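Putative uncharacterized protein ORP (PDB 2WFB) is of unknown function but, in its cluster-loaded form, carries a mixed molybdenum-copper sulphide cluster, here absent, and probably takes part in metal-cluster biosynthesis. Local coordinates at residues Gly69-Phe81 with Phe107-Lys120. Residues are numbered along the deposited sequence; the frame is centred on the assembly and turned at random. Where two conformers were deposited one is given.
With PO4 (phosphate ion), chain D; PO4 (phosphate ion), chain B.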
# COMPACT_ATOMS: atom_id res chain seq x y z
N GLY A 69 -8.68 1.82 0.11
CA GLY A 69 -9.38 0.53 0.07
C GLY A 69 -8.57 -0.62 -0.49
O GLY A 69 -8.95 -1.80 -0.35
N VAL A 70 -7.47 -0.27 -1.14
CA VAL A 70 -6.57 -1.24 -1.78
C VAL A 70 -5.15 -0.83 -1.39
O VAL A 70 -4.85 0.36 -1.34
CB VAL A 70 -6.66 -1.17 -3.32
CG1 VAL A 70 -5.66 -2.17 -4.00
CG2 VAL A 70 -8.08 -1.45 -3.79
N LEU A 71 -4.31 -1.81 -1.11
CA LEU A 71 -2.89 -1.56 -0.90
C LEU A 71 -2.08 -2.43 -1.86
O LEU A 71 -2.25 -3.66 -1.88
CB LEU A 71 -2.49 -1.87 0.54
CG LEU A 71 -0.96 -1.89 0.69
CD1 LEU A 71 -0.43 -0.47 0.88
CD2 LEU A 71 -0.52 -2.85 1.75
N LEU A 72 -1.22 -1.80 -2.63
CA LEU A 72 -0.34 -2.51 -3.54
C LEU A 72 1.11 -2.43 -3.03
O LEU A 72 1.59 -1.34 -2.71
CB LEU A 72 -0.43 -1.88 -4.91
CG LEU A 72 -1.53 -2.30 -5.93
CD1 LEU A 72 -2.64 -3.27 -5.49
CD2 LEU A 72 -2.03 -1.11 -6.74
N THR A 73 1.79 -3.57 -2.97
CA THR A 73 3.11 -3.66 -2.33
C THR A 73 3.92 -4.88 -2.82
O THR A 73 3.50 -5.58 -3.76
CB THR A 73 3.00 -3.65 -0.73
OG1 THR A 73 4.32 -3.50 -0.17
CG2 THR A 73 2.33 -4.93 -0.15
N GLY A 74 5.08 -5.09 -2.19
CA GLY A 74 5.85 -6.30 -2.41
C GLY A 74 5.49 -7.36 -1.39
O GLY A 74 4.79 -8.32 -1.71
N TYR A 75 5.95 -7.17 -0.15
CA TYR A 75 5.82 -8.16 0.92
C TYR A 75 5.09 -7.56 2.12
O TYR A 75 5.29 -6.38 2.45
CB TYR A 75 7.22 -8.63 1.39
CG TYR A 75 8.03 -9.26 0.29
CD1 TYR A 75 7.88 -10.61 -0.01
CD2 TYR A 75 8.89 -8.50 -0.49
CE1 TYR A 75 8.58 -11.21 -1.03
CE2 TYR A 75 9.62 -9.09 -1.53
CZ TYR A 75 9.45 -10.45 -1.79
OH TYR A 75 10.14 -11.07 -2.81
N VAL A 76 4.29 -8.39 2.77
CA VAL A 76 3.59 -8.02 4.00
C VAL A 76 3.53 -9.23 4.94
O VAL A 76 3.19 -10.34 4.51
CB VAL A 76 2.17 -7.37 3.71
CG1 VAL A 76 1.42 -8.10 2.68
CG2 VAL A 76 1.30 -7.21 4.98
N GLY A 77 3.87 -9.02 6.20
CA GLY A 77 3.93 -10.07 7.21
C GLY A 77 2.55 -10.32 7.83
O GLY A 77 1.59 -9.64 7.48
N PRO A 78 2.46 -11.31 8.75
CA PRO A 78 1.16 -11.77 9.28
C PRO A 78 0.33 -10.73 10.04
O PRO A 78 -0.87 -10.62 9.82
CB PRO A 78 1.55 -12.92 10.22
CG PRO A 78 2.86 -13.40 9.67
CD PRO A 78 3.57 -12.14 9.26
N LYS A 79 0.95 -9.99 10.94
CA LYS A 79 0.20 -9.06 11.75
C LYS A 79 -0.25 -7.85 10.92
O LYS A 79 -1.38 -7.35 11.09
CB LYS A 79 0.99 -8.67 12.99
CG LYS A 79 1.17 -9.86 13.96
CD LYS A 79 1.71 -9.43 15.31
CE LYS A 79 1.66 -10.59 16.33
NZ LYS A 79 2.16 -10.21 17.70
N ALA A 80 0.62 -7.40 10.02
CA ALA A 80 0.27 -6.32 9.11
C ALA A 80 -0.89 -6.74 8.22
O ALA A 80 -1.83 -5.96 8.04
CB ALA A 80 1.44 -5.90 8.29
N PHE A 81 -0.82 -7.95 7.67
CA PHE A 81 -1.89 -8.46 6.83
C PHE A 81 -3.24 -8.49 7.56
O PHE A 81 -4.26 -8.11 7.00
CB PHE A 81 -1.59 -9.85 6.27
CG PHE A 81 -2.49 -10.24 5.13
CD1 PHE A 81 -2.17 -9.85 3.83
CD2 PHE A 81 -3.66 -10.96 5.36
CE1 PHE A 81 -2.99 -10.17 2.78
CE2 PHE A 81 -4.51 -11.30 4.30
CZ PHE A 81 -4.18 -10.90 3.01
N PHE A 107 -3.02 -3.30 -11.70
CA PHE A 107 -4.16 -3.55 -10.81
C PHE A 107 -5.49 -3.26 -11.51
O PHE A 107 -6.37 -4.11 -11.51
CB PHE A 107 -4.10 -2.77 -9.49
CG PHE A 107 -5.38 -2.85 -8.71
CD1 PHE A 107 -5.76 -4.04 -8.09
CD2 PHE A 107 -6.24 -1.77 -8.64
CE1 PHE A 107 -6.97 -4.15 -7.39
CE2 PHE A 107 -7.45 -1.86 -7.95
CZ PHE A 107 -7.81 -3.05 -7.33
N LEU A 108 -5.64 -2.06 -12.07
CA LEU A 108 -6.87 -1.68 -12.80
C LEU A 108 -7.21 -2.57 -14.00
O LEU A 108 -8.39 -2.79 -14.32
CB LEU A 108 -6.82 -0.22 -13.23
CG LEU A 108 -6.72 0.74 -12.04
CD1 LEU A 108 -6.58 2.15 -12.55
CD2 LEU A 108 -7.90 0.61 -11.07
N ASP A 109 -6.17 -3.08 -14.65
CA ASP A 109 -6.31 -3.97 -15.79
C ASP A 109 -6.65 -5.40 -15.38
O ASP A 109 -6.72 -6.26 -16.23
CB ASP A 109 -5.02 -3.95 -16.65
CG ASP A 109 -4.82 -2.65 -17.41
OD1 ASP A 109 -5.74 -1.79 -17.39
OD2 ASP A 109 -3.74 -2.46 -18.04
N GLY A 110 -6.84 -5.67 -14.09
CA GLY A 110 -7.18 -7.02 -13.63
C GLY A 110 -6.05 -8.03 -13.56
O GLY A 110 -6.29 -9.23 -13.43
N GLN A 111 -4.81 -7.54 -13.58
CA GLN A 111 -3.62 -8.40 -13.61
C GLN A 111 -3.00 -8.64 -12.21
O GLN A 111 -1.93 -9.26 -12.10
CB GLN A 111 -2.56 -7.79 -14.53
CG GLN A 111 -2.76 -8.01 -16.03
CD GLN A 111 -1.78 -7.18 -16.87
OE1 GLN A 111 -1.63 -5.97 -16.68
NE2 GLN A 111 -1.12 -7.84 -17.81
N VAL A 112 -3.66 -8.13 -11.17
CA VAL A 112 -3.18 -8.27 -9.79
C VAL A 112 -4.18 -9.02 -8.91
O VAL A 112 -5.18 -8.45 -8.47
CB VAL A 112 -2.79 -6.88 -9.13
CG1 VAL A 112 -2.21 -7.08 -7.74
CG2 VAL A 112 -1.79 -6.14 -9.99
N PRO A 113 -3.91 -10.30 -8.64
CA PRO A 113 -4.74 -11.12 -7.75
C PRO A 113 -4.75 -10.54 -6.35
O PRO A 113 -3.70 -10.12 -5.86
CB PRO A 113 -4.00 -12.45 -7.73
CG PRO A 113 -3.17 -12.45 -8.98
CD PRO A 113 -2.75 -11.04 -9.14
N MET A 114 -5.91 -10.47 -5.70
CA MET A 114 -5.91 -10.01 -4.32
C MET A 114 -5.34 -11.14 -3.46
O MET A 114 -5.65 -12.31 -3.68
CB MET A 114 -7.28 -9.48 -3.88
CG MET A 114 -7.73 -8.17 -4.62
SD MET A 114 -6.65 -6.70 -4.48
CE MET A 114 -5.49 -6.90 -5.82
N ALA A 115 -4.44 -10.80 -2.55
CA ALA A 115 -3.76 -11.81 -1.73
C ALA A 115 -4.68 -12.35 -0.65
O ALA A 115 -5.50 -11.60 -0.11
CB ALA A 115 -2.51 -11.24 -1.11
N ALA A 116 -4.52 -13.63 -0.35
CA ALA A 116 -5.32 -14.31 0.66
C ALA A 116 -4.61 -14.34 2.00
O ALA A 116 -5.24 -14.51 3.03
CB ALA A 116 -5.68 -15.73 0.21
N GLY A 117 -3.28 -14.16 1.99
CA GLY A 117 -2.52 -14.17 3.23
C GLY A 117 -1.19 -13.48 3.07
O GLY A 117 -0.86 -13.04 1.98
N PRO A 118 -0.43 -13.34 4.17
CA PRO A 118 0.88 -12.70 4.08
C PRO A 118 1.82 -13.50 3.20
O PRO A 118 1.65 -14.71 3.05
CB PRO A 118 1.39 -12.73 5.52
CG PRO A 118 0.62 -13.79 6.19
CD PRO A 118 -0.71 -13.88 5.51
N ASN A 119 2.81 -12.86 2.60
CA ASN A 119 3.80 -13.60 1.83
C ASN A 119 5.19 -13.49 2.44
O ASN A 119 6.17 -13.68 1.75
CB ASN A 119 3.81 -13.17 0.37
CG ASN A 119 4.16 -11.69 0.20
OD1 ASN A 119 4.11 -10.92 1.16
ND2 ASN A 119 4.50 -11.29 -1.00
N LYS A 120 5.29 -13.16 3.71
CA LYS A 120 6.60 -13.14 4.35
C LYS A 120 6.60 -13.41 5.87
O LYS A 120 5.54 -13.57 6.48
CB LYS A 120 7.33 -11.85 3.97
CG LYS A 120 7.92 -11.08 5.08
CD LYS A 120 7.17 -9.84 5.23
CE LYS A 120 8.08 -8.73 5.62
NZ LYS A 120 8.27 -8.62 7.09
P PO4 D . 4.50 -8.53 10.76
O1 PO4 D . 3.59 -7.77 9.85
O2 PO4 D . 3.72 -9.68 11.34
O3 PO4 D . 5.73 -9.00 10.01
O4 PO4 D . 4.96 -7.65 11.89
P PO4 B . 5.71 -5.79 7.76
O1 PO4 B . 5.93 -5.18 6.44
O2 PO4 B . 4.72 -6.90 7.59
O3 PO4 B . 6.99 -6.32 8.30
O4 PO4 B . 5.15 -4.76 8.71
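The C-terminal tail, which leaves helix 100-108 through a Schellman motif at Gly110, runs past the end of strand 68-72, along loop 73-77 and over the start of helix 78-86 in this dinitrogenase iron-molybdenum cofactor family fold. Asn119 ties the tail to the loop with both ends of its amide. Asn119 OD1 accepts the backbone N-H of Val76, with 3.0 Å from Val76 N, nearly along the C=O axis. Asn119 ND2 donates to Gly74 O at 3.1 Å, and a second, weak bond from ND2 reaches Asp94. The amide is therefore gripped at both ends and held against rotation. CG of Asn119 sits between its backbone N and carbonyl carbon (chi1 60°), which folds the amide back onto the loop. A weak backbone bond from Asn119 N to Val76 O runs alongside.

Just before Asn119 the tail crosses the ring of Phe81, from helix 78-86. Gly117 CA rests over one face of the Phe81 ring, 3.8 Å from the centroid, as a CH-pi contact. Ala115 O meets the same ring at its edge, in plane, 3.5 Å from Phe81 CZ. Pro118 stands crosswise to Phe81, with Pro118 CD 4.1 Å from Phe81 CG, and Pro118 CB comes close to Val76 O.

At the other end, Phe107, in the last turn of helix 100-108, packs its side chain against strand 68-72. Val70 CG1 sits over the Phe107 ring face, offset toward the rim, and Leu72 CD2 touches Phe107 CB at 3.8 Å. Phe107 and Leu72 both also touch Ile7 of strand 6-11, so this end joins the helix to the sheet.

Two phosphate ions, probably from the crystallisation liquor, lie at the N-terminus of helix 78-86. The backbone N-H groups of Lys79 and Ala80 bind the chain D phosphate. Gly77 N donates to O2 of the chain B phosphate at 2.7 Å, and the bent side chain of Lys120 brings Lys120 NZ to 2.9 Å from O3 of the same ion.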